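Local coordinates for porin protein associated with imipenem resistance (Acinetobacter baumannii, PDB 4FUV) that spans the outer membrane as an eight-stranded beta-barrel and probably takes part in the uptake of ornithine and the antibiotic imipenem, at residues A102-D107 / Y171-P176; N78-P83 / F165-A170; F120-Q125 / V134-Q139; P156-N159 / G163-G166. All coordinates share one frame; numbering follows the deposited sequence.

Contact 1 (A102-D107 / Y171-P176); sequences AYLDND and YYTGNP. With C8E ((hydroxyethyloxy)tri(ethyloxy)octane), chain K.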
loop_
_atom_site.group_PDB
_atom_site.type_symbol
_atom_site.label_atom_id
_atom_site.label_comp_id
_atom_site.label_asym_id
_atom_site.label_seq_id
_atom_site.Cartn_x
_atom_site.Cartn_y
_atom_site.Cartn_z
ATOM N N ALA A 102 -34.377 -8.100 7.184
ATOM C CA ALA A 102 -33.881 -9.424 7.470
ATOM C C ALA A 102 -33.920 -9.739 8.937
ATOM O O ALA A 102 -33.877 -8.838 9.787
ATOM C CB ALA A 102 -32.476 -9.585 6.923
ATOM N N TYR A 103 -34.047 -11.033 9.216
ATOM C CA TYR A 103 -33.713 -11.578 10.506
ATOM C C TYR A 103 -32.211 -11.796 10.462
ATOM O O TYR A 103 -31.712 -12.444 9.549
ATOM C CB TYR A 103 -34.430 -12.921 10.699
ATOM C CG TYR A 103 -33.961 -13.682 11.902
ATOM C CD1 TYR A 103 -32.876 -14.557 11.824
ATOM C CD2 TYR A 103 -34.594 -13.525 13.130
ATOM C CE1 TYR A 103 -32.442 -15.258 12.945
ATOM C CE2 TYR A 103 -34.176 -14.228 14.246
ATOM C CZ TYR A 103 -33.100 -15.085 14.153
ATOM O OH TYR A 103 -32.685 -15.774 15.273
ATOM N N LEU A 104 -31.493 -11.268 11.450
ATOM C CA LEU A 104 -30.041 -11.344 11.474
ATOM C C LEU A 104 -29.536 -12.068 12.717
ATOM O O LEU A 104 -30.070 -11.886 13.800
ATOM C CB LEU A 104 -29.451 -9.928 11.463
ATOM C CG LEU A 104 -29.760 -9.151 10.185
ATOM C CD1 LEU A 104 -29.312 -7.721 10.374
ATOM C CD2 LEU A 104 -29.031 -9.804 9.023
ATOM N N ASP A 105 -28.494 -12.872 12.553
ATOM C CA ASP A 105 -27.800 -13.498 13.682
ATOM C C ASP A 105 -26.387 -13.773 13.204
ATOM O O ASP A 105 -26.144 -14.741 12.481
ATOM C CB ASP A 105 -28.506 -14.794 14.130
ATOM C CG ASP A 105 -27.842 -15.458 15.333
ATOM O OD1 ASP A 105 -26.754 -15.035 15.772
ATOM O OD2 ASP A 105 -28.410 -16.438 15.843
ATOM N N ASN A 106 -25.462 -12.903 13.595
ATOM C CA ASN A 106 -24.086 -12.982 13.122
ATOM C C ASN A 106 -23.095 -12.843 14.277
ATOM O O ASN A 106 -23.115 -11.851 14.998
ATOM C CB ASN A 106 -23.824 -11.893 12.075
ATOM C CG ASN A 106 -24.752 -12.006 10.863
ATOM O OD1 ASN A 106 -24.455 -12.725 9.904
ATOM N ND2 ASN A 106 -25.875 -11.292 10.904
ATOM N N ASP A 107 -22.242 -13.843 14.456
ATOM C CA ASP A 107 -21.200 -13.764 15.465
ATOM C C ASP A 107 -19.834 -13.670 14.816
ATOM O O ASP A 107 -19.489 -14.467 13.944
ATOM C CB ASP A 107 -21.246 -14.983 16.384
ATOM C CG ASP A 107 -22.587 -15.146 17.062
ATOM O OD1 ASP A 107 -23.242 -14.123 17.352
ATOM O OD2 ASP A 107 -22.991 -16.300 17.305
ATOM N N TYR A 171 -27.384 -3.311 6.654
ATOM C CA TYR A 171 -28.529 -3.451 7.526
ATOM C C TYR A 171 -28.401 -2.415 8.627
ATOM O O TYR A 171 -27.311 -2.198 9.139
ATOM C CB TYR A 171 -28.559 -4.860 8.145
ATOM C CG TYR A 171 -28.736 -5.980 7.135
ATOM C CD1 TYR A 171 -29.995 -6.303 6.635
ATOM C CD2 TYR A 171 -27.652 -6.725 6.696
ATOM C CE1 TYR A 171 -30.161 -7.345 5.712
ATOM C CE2 TYR A 171 -27.809 -7.757 5.772
ATOM C CZ TYR A 171 -29.060 -8.064 5.296
ATOM O OH TYR A 171 -29.196 -9.095 4.387
ATOM N N TYR A 172 -29.499 -1.761 8.971
ATOM C CA TYR A 172 -29.517 -0.924 10.154
ATOM C C TYR A 172 -29.819 -1.831 11.336
ATOM O O TYR A 172 -30.955 -2.256 11.527
ATOM C CB TYR A 172 -30.575 0.166 10.047
ATOM C CG TYR A 172 -30.807 0.922 11.345
ATOM C CD1 TYR A 172 -29.759 1.533 12.025
ATOM C CD2 TYR A 172 -32.080 1.039 11.879
ATOM C CE1 TYR A 172 -29.980 2.237 13.215
ATOM C CE2 TYR A 172 -32.314 1.746 13.063
ATOM C CZ TYR A 172 -31.260 2.331 13.724
ATOM O OH TYR A 172 -31.505 3.015 14.893
ATOM N N THR A 173 -28.788 -2.123 12.114
ATOM C CA THR A 173 -28.872 -3.091 13.202
ATOM C C THR A 173 -28.781 -2.476 14.591
ATOM O O THR A 173 -29.121 -3.122 15.589
ATOM C CB THR A 173 -27.710 -4.079 13.088
ATOM O OG1 THR A 173 -26.482 -3.342 13.060
ATOM C CG2 THR A 173 -27.833 -4.863 11.792
ATOM N N GLY A 174 -28.309 -1.234 14.664
ATOM C CA GLY A 174 -27.895 -0.678 15.940
ATOM C C GLY A 174 -26.550 -1.296 16.288
ATOM O O GLY A 174 -26.116 -2.254 15.627
ATOM N N ASN A 175 -25.873 -0.766 17.308
ATOM C CA ASN A 175 -24.593 -1.334 17.715
ATOM C C ASN A 175 -24.709 -2.793 18.133
ATOM O O ASN A 175 -25.667 -3.173 18.796
ATOM C CB ASN A 175 -23.990 -0.544 18.872
ATOM C CG ASN A 175 -23.700 0.887 18.500
ATOM O OD1 ASN A 175 -24.561 1.747 18.611
ATOM N ND2 ASN A 175 -22.486 1.148 18.052
ATOM N N PRO A 176 -23.705 -3.599 17.776
ATOM C CA PRO A 176 -23.684 -5.013 18.154
ATOM C C PRO A 176 -23.341 -5.177 19.624
ATOM O O PRO A 176 -22.936 -4.211 20.286
ATOM C CB PRO A 176 -22.549 -5.573 17.297
ATOM C CG PRO A 176 -21.588 -4.420 17.182
ATOM C CD PRO A 176 -22.461 -3.187 17.098
HETATM C C8 C8E K . -33.045 1.822 6.262
HETATM O O9 C8E K . -33.033 2.799 7.301
HETATM C C10 C8E K . -34.119 2.646 8.201
HETATM C C11 C8E K . -34.053 3.722 9.279
HETATM O O12 C8E K . -35.355 3.939 9.793
HETATM C C13 C8E K . -35.698 2.994 10.794
HETATM O O15 C8E K . -36.391 0.342 12.421
HETATM C C16 C8E K . -36.051 -0.911 12.996
HETATM C C17 C8E K . -34.530 -0.980 13.047
HETATM O O18 C8E K . -34.115 -1.933 14.002
HETATM C C19 C8E K . -32.775 -1.709 14.391
HETATM C C20 C8E K . -32.729 -0.610 15.453
HETATM O O21 C8E K . -31.976 -1.022 16.577
#
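Leu104 and Tyr171 meet inside the beta-barrel, joining strands 95-114 and 162-172, which both pair with strand 147-154. That middle strand has just begun here: Ala102 bonds by its backbone to Ala147 at its start, while Leu104 bonds to Asn144 at the end of strand 134-144, so the two flanking strands can face each other, with Ala102 CA and Tyr171 CA 8.0 Å apart. Leucine and tyrosine fit together as a CH-pi pair. Methyl CD2 of Leu104 sits over the centre of the Tyr171 ring, 4.0 Å from the centroid and only 7° off the ring normal. The other branch, CD1, reaches the root of the ring, 3.7 Å from Tyr171 CB, as the two side chains cross at a slant. The tyrosine gets there because its CG lies anti to its own carbonyl carbon (chi1 -64°), which swings the ring across to the facing strand. Ala102 CB closes in on the phenol half, 3.4 Å from Tyr171 CE1, a snug apolar contact. Tyr76, Tyr149 and Val216 pack round the same ring, so it is buried in the interior. The very next residue looks the other way: Tyr172 points outward, where a detergent molecule lies 3.4 Å from its CE2 through atom C20, much as lipid would flank a membrane barrel. Beyond it the strand gives way to a loop, in which Thr173 OG1 donates a 2.8 Å bond to Gly174 O. With its hydroxyl turned to that carbonyl, the threonine offers its methyl to the interior, and Thr173 CG2 touches Leu104 CD1 at 3.5 Å.

Contact 2 (N78-P83 / F165-A170); sequences NAEIRP and FGEVGA
Glu80 OE2 is held by two groups, a salt bridge from Arg22 and a water that donates to it at 2.7 Å. The same water gives its second hydrogen to Glu167 OE1 at 3.0 Å, so one molecule links carboxylates on two strands. Without it these would be an awkward pair: Glu80 OE2 and Glu167 OE1 stand 4.2 Å apart, and their planes are turned 76° from each other. The water lies between two acceptors and, together with the positive charge of Arg22, should ease the repulsion; a raised proton affinity for one of the acids is conceivable. The other oxygen of Glu80 is tied to Arg82, just past the end of the strand. Arg82 NH1 reaches Glu80 OE1 at 3.2 Å in a nearly straight bond (173°), lying in the guanidinium plane but arriving on the anti side of the carboxylate and tilted out of its plane. Glu167 comes from across the barrel on an extended chain, its CG anti to the backbone N (chi1 -171°). Both of its oxygens have further partners, Tyr96 OH at OE1 and Tyr149 OH at OE2. The outcome is a buried polar network in the lumen of the barrel rather than an apolar core. Strands 64-81 and 162-172 are not neighbours here: strand 95-114 supplies Tyr96, strand 147-154 supplies Tyr149, strand 20-26 supplies Arg22, and Lys218 of strand 213-224 packs against Glu167.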
loop_
_atom_site.group_PDB
_atom_site.type_symbol
_atom_site.label_atom_id
_atom_site.label_comp_id
_atom_site.label_asym_id
_atom_site.label_seq_id
_atom_site.Cartn_x
_atom_site.Cartn_y
_atom_site.Cartn_z
ATOM N N ASN A 78 -35.956 -9.027 0.123
ATOM C CA ASN A 78 -35.705 -7.752 -0.545
ATOM C C ASN A 78 -36.581 -7.521 -1.754
ATOM O O ASN A 78 -36.812 -8.438 -2.552
ATOM C CB ASN A 78 -34.244 -7.640 -0.995
ATOM C CG ASN A 78 -33.295 -7.591 0.164
ATOM O OD1 ASN A 78 -33.621 -7.026 1.193
ATOM N ND2 ASN A 78 -32.115 -8.187 0.008
ATOM N N ALA A 79 -37.048 -6.288 -1.893
ATOM C CA ALA A 79 -37.531 -5.798 -3.188
ATOM C C ALA A 79 -36.318 -5.371 -4.005
ATOM O O ALA A 79 -35.392 -4.745 -3.471
ATOM C CB ALA A 79 -38.466 -4.619 -2.991
ATOM N N GLU A 80 -36.307 -5.705 -5.292
ATOM C CA GLU A 80 -35.267 -5.204 -6.183
ATOM C C GLU A 80 -35.874 -4.314 -7.276
ATOM O O GLU A 80 -36.756 -4.727 -8.030
ATOM C CB GLU A 80 -34.460 -6.354 -6.805
ATOM C CG GLU A 80 -33.907 -7.339 -5.771
ATOM C CD GLU A 80 -32.981 -8.376 -6.390
ATOM O OE1 GLU A 80 -33.067 -8.617 -7.618
ATOM O OE2 GLU A 80 -32.160 -8.946 -5.643
ATOM N N ILE A 81 -35.391 -3.088 -7.349
ATOM C CA ILE A 81 -35.906 -2.134 -8.313
ATOM C C ILE A 81 -34.874 -1.867 -9.395
ATOM O O ILE A 81 -33.764 -1.417 -9.115
ATOM C CB ILE A 81 -36.334 -0.807 -7.644
ATOM C CG1 ILE A 81 -37.542 -1.036 -6.732
ATOM C CG2 ILE A 81 -36.697 0.246 -8.728
ATOM C CD1 ILE A 81 -37.220 -1.271 -5.287
ATOM N N ARG A 82 -35.261 -2.147 -10.637
ATOM C CA ARG A 82 -34.382 -1.964 -11.786
ATOM C C ARG A 82 -34.855 -0.778 -12.617
ATOM O O ARG A 82 -35.840 -0.898 -13.340
ATOM C CB ARG A 82 -34.379 -3.240 -12.641
ATOM C CG ARG A 82 -33.697 -4.428 -11.983
ATOM C CD ARG A 82 -33.862 -5.735 -12.816
ATOM N NE ARG A 82 -32.748 -6.653 -12.585
ATOM C CZ ARG A 82 -32.543 -7.310 -11.440
ATOM N NH1 ARG A 82 -33.388 -7.176 -10.419
ATOM N NH2 ARG A 82 -31.502 -8.122 -11.323
ATOM N N PRO A 83 -34.175 0.380 -12.489
ATOM C CA PRO A 83 -34.612 1.582 -13.222
ATOM C C PRO A 83 -34.607 1.367 -14.736
ATOM O O PRO A 83 -35.395 1.988 -15.437
ATOM C CB PRO A 83 -33.581 2.652 -12.808
ATOM C CG PRO A 83 -33.149 2.218 -11.416
ATOM C CD PRO A 83 -33.118 0.687 -11.504
ATOM N N PHE A 165 -23.722 -11.875 -10.360
ATOM C CA PHE A 165 -24.027 -10.605 -9.714
ATOM C C PHE A 165 -23.093 -10.258 -8.571
ATOM O O PHE A 165 -22.357 -11.110 -8.071
ATOM C CB PHE A 165 -25.478 -10.588 -9.224
ATOM C CG PHE A 165 -25.682 -11.249 -7.893
ATOM C CD1 PHE A 165 -25.849 -12.627 -7.801
ATOM C CD2 PHE A 165 -25.722 -10.488 -6.734
ATOM C CE1 PHE A 165 -26.046 -13.235 -6.565
ATOM C CE2 PHE A 165 -25.910 -11.076 -5.499
ATOM C CZ PHE A 165 -26.073 -12.460 -5.403
ATOM N N GLY A 166 -23.104 -8.986 -8.188
ATOM C CA GLY A 166 -22.494 -8.548 -6.951
ATOM C C GLY A 166 -23.504 -7.636 -6.287
ATOM O O GLY A 166 -24.318 -7.030 -6.977
ATOM N N GLU A 167 -23.463 -7.535 -4.965
ATOM C CA GLU A 167 -24.376 -6.651 -4.256
ATOM C C GLU A 167 -23.691 -6.077 -3.031
ATOM O O GLU A 167 -23.002 -6.793 -2.280
ATOM C CB GLU A 167 -25.646 -7.390 -3.830
ATOM C CG GLU A 167 -26.749 -6.478 -3.267
ATOM C CD GLU A 167 -28.013 -7.238 -2.849
ATOM O OE1 GLU A 167 -28.596 -7.954 -3.692
ATOM O OE2 GLU A 167 -28.424 -7.121 -1.673
ATOM N N VAL A 168 -23.887 -4.786 -2.817
ATOM C CA VAL A 168 -23.358 -4.141 -1.619
ATOM C C VAL A 168 -24.471 -3.340 -0.958
ATOM O O VAL A 168 -25.243 -2.649 -1.632
ATOM C CB VAL A 168 -22.118 -3.245 -1.915
ATOM C CG1 VAL A 168 -21.037 -4.044 -2.642
ATOM C CG2 VAL A 168 -22.503 -2.026 -2.728
ATOM N N GLY A 169 -24.577 -3.465 0.359
ATOM C CA GLY A 169 -25.542 -2.685 1.104
ATOM C C GLY A 169 -25.241 -2.648 2.588
ATOM O O GLY A 169 -24.094 -2.865 3.020
ATOM N N ALA A 170 -26.274 -2.398 3.382
ATOM C CA ALA A 170 -26.100 -2.399 4.828
ATOM C C ALA A 170 -27.425 -2.585 5.545
ATOM O O ALA A 170 -28.461 -2.095 5.088
ATOM C CB ALA A 170 -25.410 -1.091 5.290
HETATM O O HOH W 1 -31.421 -8.697 -3.086
#

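Contact 3 (F120-Q125 / V134-Q139); sequences FRVNNQ and VKINGQ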
loop_
_atom_site.group_PDB
_atom_site.type_symbol
_atom_site.label_atom_id
_atom_site.label_comp_id
_atom_site.label_asym_id
_atom_site.label_seq_id
_atom_site.Cartn_x
_atom_site.Cartn_y
_atom_site.Cartn_z
ATOM N N PHE A 120 1.904 -2.395 18.044
ATOM C CA PHE A 120 0.535 -2.578 17.613
ATOM C C PHE A 120 -0.228 -1.396 18.190
ATOM O O PHE A 120 0.250 -0.737 19.122
ATOM C CB PHE A 120 -0.028 -3.911 18.120
ATOM C CG PHE A 120 -0.108 -4.020 19.634
ATOM C CD1 PHE A 120 1.029 -4.274 20.388
ATOM C CD2 PHE A 120 -1.325 -3.886 20.292
ATOM C CE1 PHE A 120 0.957 -4.371 21.768
ATOM C CE2 PHE A 120 -1.401 -3.992 21.685
ATOM C CZ PHE A 120 -0.270 -4.234 22.414
ATOM N N ARG A 121 -1.408 -1.130 17.648
ATOM C CA ARG A 121 -2.144 0.094 17.975
ATOM C C ARG A 121 -3.531 -0.254 18.497
ATOM O O ARG A 121 -4.225 -1.081 17.905
ATOM C CB ARG A 121 -2.271 0.967 16.720
ATOM C CG ARG A 121 -2.781 2.386 16.935
ATOM C CD ARG A 121 -2.488 3.215 15.664
ATOM N NE ARG A 121 -3.000 4.585 15.716
ATOM C CZ ARG A 121 -2.440 5.580 16.399
ATOM N NH1 ARG A 121 -1.348 5.367 17.127
ATOM N NH2 ARG A 121 -2.981 6.795 16.366
ATOM N N VAL A 122 -3.925 0.354 19.614
ATOM C CA VAL A 122 -5.249 0.112 20.185
ATOM C C VAL A 122 -5.881 1.445 20.567
ATOM O O VAL A 122 -5.280 2.238 21.301
ATOM C CB VAL A 122 -5.194 -0.825 21.423
ATOM C CG1 VAL A 122 -6.596 -1.078 21.969
ATOM C CG2 VAL A 122 -4.526 -2.152 21.068
ATOM N N ASN A 123 -7.083 1.705 20.054
ATOM C CA ASN A 123 -7.759 2.983 20.301
ATOM C C ASN A 123 -6.861 4.195 19.995
ATOM O O ASN A 123 -6.784 5.142 20.783
ATOM C CB ASN A 123 -8.256 3.043 21.751
ATOM C CG ASN A 123 -9.216 4.190 21.998
ATOM O OD1 ASN A 123 -10.114 4.441 21.199
ATOM N ND2 ASN A 123 -9.020 4.903 23.107
ATOM N N ASN A 124 -6.169 4.149 18.860
ATOM C CA ASN A 124 -5.322 5.264 18.405
ATOM C C ASN A 124 -4.125 5.540 19.306
ATOM O O ASN A 124 -3.595 6.653 19.334
ATOM C CB ASN A 124 -6.147 6.545 18.197
ATOM C CG ASN A 124 -7.272 6.348 17.199
ATOM O OD1 ASN A 124 -7.112 5.635 16.212
ATOM N ND2 ASN A 124 -8.421 6.957 17.466
ATOM N N GLN A 125 -3.709 4.521 20.047
ATOM C CA GLN A 125 -2.513 4.615 20.870
ATOM C C GLN A 125 -1.587 3.458 20.528
ATOM O O GLN A 125 -2.036 2.320 20.331
ATOM C CB GLN A 125 -2.858 4.610 22.359
ATOM C CG GLN A 125 -1.637 4.742 23.257
ATOM C CD GLN A 125 -1.978 4.844 24.734
ATOM O OE1 GLN A 125 -2.955 5.488 25.118
ATOM N NE2 GLN A 125 -1.152 4.224 25.575
ATOM N N VAL A 134 1.438 -10.484 23.101
ATOM C CA VAL A 134 0.131 -9.982 23.484
ATOM C C VAL A 134 -0.938 -10.595 22.588
ATOM O O VAL A 134 -0.744 -10.745 21.390
ATOM C CB VAL A 134 0.074 -8.446 23.413
ATOM C CG1 VAL A 134 -1.353 -7.948 23.559
ATOM C CG2 VAL A 134 0.986 -7.821 24.508
ATOM N N LYS A 135 -2.056 -10.958 23.201
ATOM C CA LYS A 135 -3.206 -11.522 22.524
ATOM C C LYS A 135 -4.344 -10.527 22.723
ATOM O O LYS A 135 -4.532 -9.995 23.824
ATOM C CB LYS A 135 -3.528 -12.871 23.172
ATOM C CG LYS A 135 -4.648 -13.689 22.557
ATOM C CD LYS A 135 -4.982 -14.860 23.492
ATOM C CE LYS A 135 -5.858 -15.909 22.832
ATOM N N ILE A 136 -5.070 -10.217 21.655
ATOM C CA ILE A 136 -6.285 -9.434 21.803
ATOM C C ILE A 136 -7.454 -10.174 21.183
ATOM O O ILE A 136 -7.451 -10.440 19.989
ATOM C CB ILE A 136 -6.183 -8.061 21.122
ATOM C CG1 ILE A 136 -5.042 -7.244 21.733
ATOM C CG2 ILE A 136 -7.504 -7.321 21.261
ATOM C CD1 ILE A 136 -4.839 -5.910 21.055
ATOM N N ASN A 137 -8.456 -10.496 21.994
ATOM C CA ASN A 137 -9.641 -11.172 21.488
ATOM C C ASN A 137 -10.897 -10.305 21.487
ATOM O O ASN A 137 -11.195 -9.619 22.466
ATOM C CB ASN A 137 -9.914 -12.457 22.261
ATOM C CG ASN A 137 -11.108 -13.213 21.704
ATOM O OD1 ASN A 137 -12.192 -13.210 22.287
ATOM N ND2 ASN A 137 -10.919 -13.841 20.548
ATOM N N GLY A 138 -11.623 -10.332 20.376
ATOM C CA GLY A 138 -12.863 -9.592 20.257
ATOM C C GLY A 138 -14.031 -10.466 19.824
ATOM O O GLY A 138 -13.944 -11.182 18.833
ATOM N N GLN A 139 -15.118 -10.414 20.586
ATOM C CA GLN A 139 -16.358 -11.077 20.215
ATOM C C GLN A 139 -17.424 -10.026 19.985
ATOM O O GLN A 139 -17.583 -9.096 20.772
ATOM C CB GLN A 139 -16.809 -12.038 21.302
ATOM C CG GLN A 139 -15.756 -13.057 21.667
ATOM C CD GLN A 139 -16.197 -13.963 22.790
ATOM O OE1 GLN A 139 -16.323 -13.533 23.936
ATOM N NE2 GLN A 139 -16.443 -15.227 22.466
#
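Phe120, Val122, Val134 and Ile136 pack between the beta-hairpin 119-129, an extension of the barrel, and strand 134-144; the first three are buried, Ile136 partly exposed. Strands 120-122 and 134-139 are not directly paired: their short axes run 10.8 Å apart at an angle of 40°, and side chains fill the gap. Ile136 does most of the bridging. Its CG1 is anti to the carbonyl carbon (chi1 -60°) and the chain runs on extended, which carries CD1 across to the hairpin. There the methyl meets Val122 CG2 tip to tip at 3.8 Å, while also resting 4.0 Å from Phe120 CE2 as the two side chains pass at a slant. At the far end of the same ring, Phe120 CZ touches Val134 CG1 at 4.0 Å. Leu194 and Ala197 of helix 194-207 cover this cluster from another side.

Solvent is met at Lys135 and Gln139 on the partner strand and at Asn124 in the turn, all exposed. Arg121 points away from strand 134-144, and the turn residues make no contact with 134-139; Asn123 and Gln125 are instead held by polar bonds to Glu201, Gln192 and Thr188. The tight type I' turn at Val122-Gln125 is closed by Gln125 N to Val122 O and Val122 N to Gln125 O, the latter 2.8 Å. Arg121 also makes a salt bridge to Asp126, although Arg118 of the second subunit brings a like charge close. The guanidinium of Arg121 lies flat over the turn backbone, with Asn124 C 3.3 Å above the plane over its centre.

Contact 4 (P156-N159 / G163-G166); sequences PKIN and GVFG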
loop_
_atom_site.group_PDB
_atom_site.type_symbol
_atom_site.label_atom_id
_atom_site.label_comp_id
_atom_site.label_asym_id
_atom_site.label_seq_id
_atom_site.Cartn_x
_atom_site.Cartn_y
_atom_site.Cartn_z
ATOM N N PRO A 156 -25.577 -8.635 -14.245
ATOM C CA PRO A 156 -25.687 -8.849 -15.693
ATOM C C PRO A 156 -26.002 -10.297 -16.049
ATOM O O PRO A 156 -25.425 -11.224 -15.480
ATOM C CB PRO A 156 -24.309 -8.437 -16.223
ATOM C CG PRO A 156 -23.376 -8.614 -15.037
ATOM C CD PRO A 156 -24.213 -8.244 -13.832
ATOM N N LYS A 157 -26.946 -10.475 -16.968
ATOM C CA LYS A 157 -27.277 -11.794 -17.512
ATOM C C LYS A 157 -26.304 -12.165 -18.611
ATOM O O LYS A 157 -25.964 -11.336 -19.450
ATOM C CB LYS A 157 -28.684 -11.806 -18.098
ATOM C CG LYS A 157 -29.794 -11.930 -17.080
ATOM C CD LYS A 157 -31.157 -11.889 -17.759
ATOM C CE LYS A 157 -32.273 -11.783 -16.739
ATOM N NZ LYS A 157 -33.581 -11.498 -17.373
ATOM N N ILE A 158 -25.862 -13.414 -18.614
ATOM C CA ILE A 158 -24.970 -13.896 -19.660
ATOM C C ILE A 158 -25.821 -14.347 -20.836
ATOM O O ILE A 158 -25.493 -14.097 -21.995
ATOM C CB ILE A 158 -24.048 -15.003 -19.135
ATOM C CG1 ILE A 158 -22.932 -14.361 -18.318
ATOM C CG2 ILE A 158 -23.475 -15.828 -20.278
ATOM C CD1 ILE A 158 -22.548 -15.125 -17.092
ATOM N N ASN A 159 -26.934 -14.993 -20.511
ATOM C CA ASN A 159 -28.026 -15.177 -21.448
ATOM C C ASN A 159 -29.344 -15.219 -20.679
ATOM O O ASN A 159 -29.386 -14.895 -19.493
ATOM C CB ASN A 159 -27.828 -16.426 -22.314
ATOM C CG ASN A 159 -27.544 -17.666 -21.498
ATOM O OD1 ASN A 159 -28.182 -17.911 -20.474
ATOM N ND2 ASN A 159 -26.566 -18.446 -21.936
ATOM N N GLY A 163 -26.721 -15.803 -15.151
ATOM C CA GLY A 163 -25.909 -14.613 -15.024
ATOM C C GLY A 163 -25.151 -14.590 -13.715
ATOM O O GLY A 163 -25.259 -15.503 -12.899
ATOM N N VAL A 164 -24.373 -13.537 -13.520
ATOM C CA VAL A 164 -23.619 -13.360 -12.291
ATOM C C VAL A 164 -23.970 -12.017 -11.656
ATOM O O VAL A 164 -24.490 -11.121 -12.331
ATOM C CB VAL A 164 -22.124 -13.449 -12.573
ATOM C CG1 VAL A 164 -21.789 -14.848 -13.116
ATOM C CG2 VAL A 164 -21.723 -12.375 -13.577
ATOM N N PHE A 165 -23.722 -11.875 -10.360
ATOM C CA PHE A 165 -24.027 -10.605 -9.714
ATOM C C PHE A 165 -23.093 -10.258 -8.571
ATOM O O PHE A 165 -22.357 -11.110 -8.071
ATOM C CB PHE A 165 -25.478 -10.588 -9.224
ATOM C CG PHE A 165 -25.682 -11.249 -7.893
ATOM C CD1 PHE A 165 -25.849 -12.627 -7.801
ATOM C CD2 PHE A 165 -25.722 -10.488 -6.734
ATOM C CE1 PHE A 165 -26.046 -13.235 -6.565
ATOM C CE2 PHE A 165 -25.910 -11.076 -5.499
ATOM C CZ PHE A 165 -26.073 -12.460 -5.403
ATOM N N GLY A 166 -23.104 -8.986 -8.188
ATOM C CA GLY A 166 -22.494 -8.548 -6.951
ATOM C C GLY A 166 -23.504 -7.636 -6.287
ATOM O O GLY A 166 -24.318 -7.030 -6.977
#
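Ile158 and Val164 each set CG1 anti to the carbonyl carbon (chi1 -77° and -62°), and in the isoleucine a chi2 of 141°, well off a staggered value, bends the terminal methyl back toward the strand. Ile158 CD1 thereby comes 4.1 Å from Val164 CG1 at the end of the beta-hairpin that joins strands 147-154 and 162-172. Beneath this apolar pair the two backbones meet at a single bridge, Lys157 with Gly163, whose CA atoms are only 4.0 Å apart; a glycine permits so close an approach. One hydrogen bond crosses here: Val164 N donates to Pro156 O at 3.2 Å, arriving almost straight in line with the carbonyl although the bond is moderately bent at the hydrogen. Pro156, having no N-H, cannot return a bond to Val164 O. Arg90 of helix 90-94 hydrogen-bonds to Ile158 O, and Lys157, turned away from the strand, makes a cation-pi contact with Phe224. Val164 also touches bound detergent, consistent with this rim of the barrel lying near the apolar belt of the membrane. On the proline side, the ring itself abuts the strand, with Pro156 CD 3.3 Å from Val164 O.

In the fold
Contacts 1, 2 and 4 all draw on strand 162-172, following it from the barrel interior to its rim, whereas contact 3 belongs to the hairpin extension on the opposite side of the chain's centre from contacts 2 and 4. Contacts 1 and 2 are buried in the lumen with centres 18 Å apart, yet differ sharply: aromatic and aliphatic packing in the first, acids, water and arginine in the second. Contact 3 is likewise mostly buried and apolar, but is covered by a helix. Contact 4 is the surface member and has the only direct backbone pairing of the four; its segment shares Phe165 and Gly166 with contact 2.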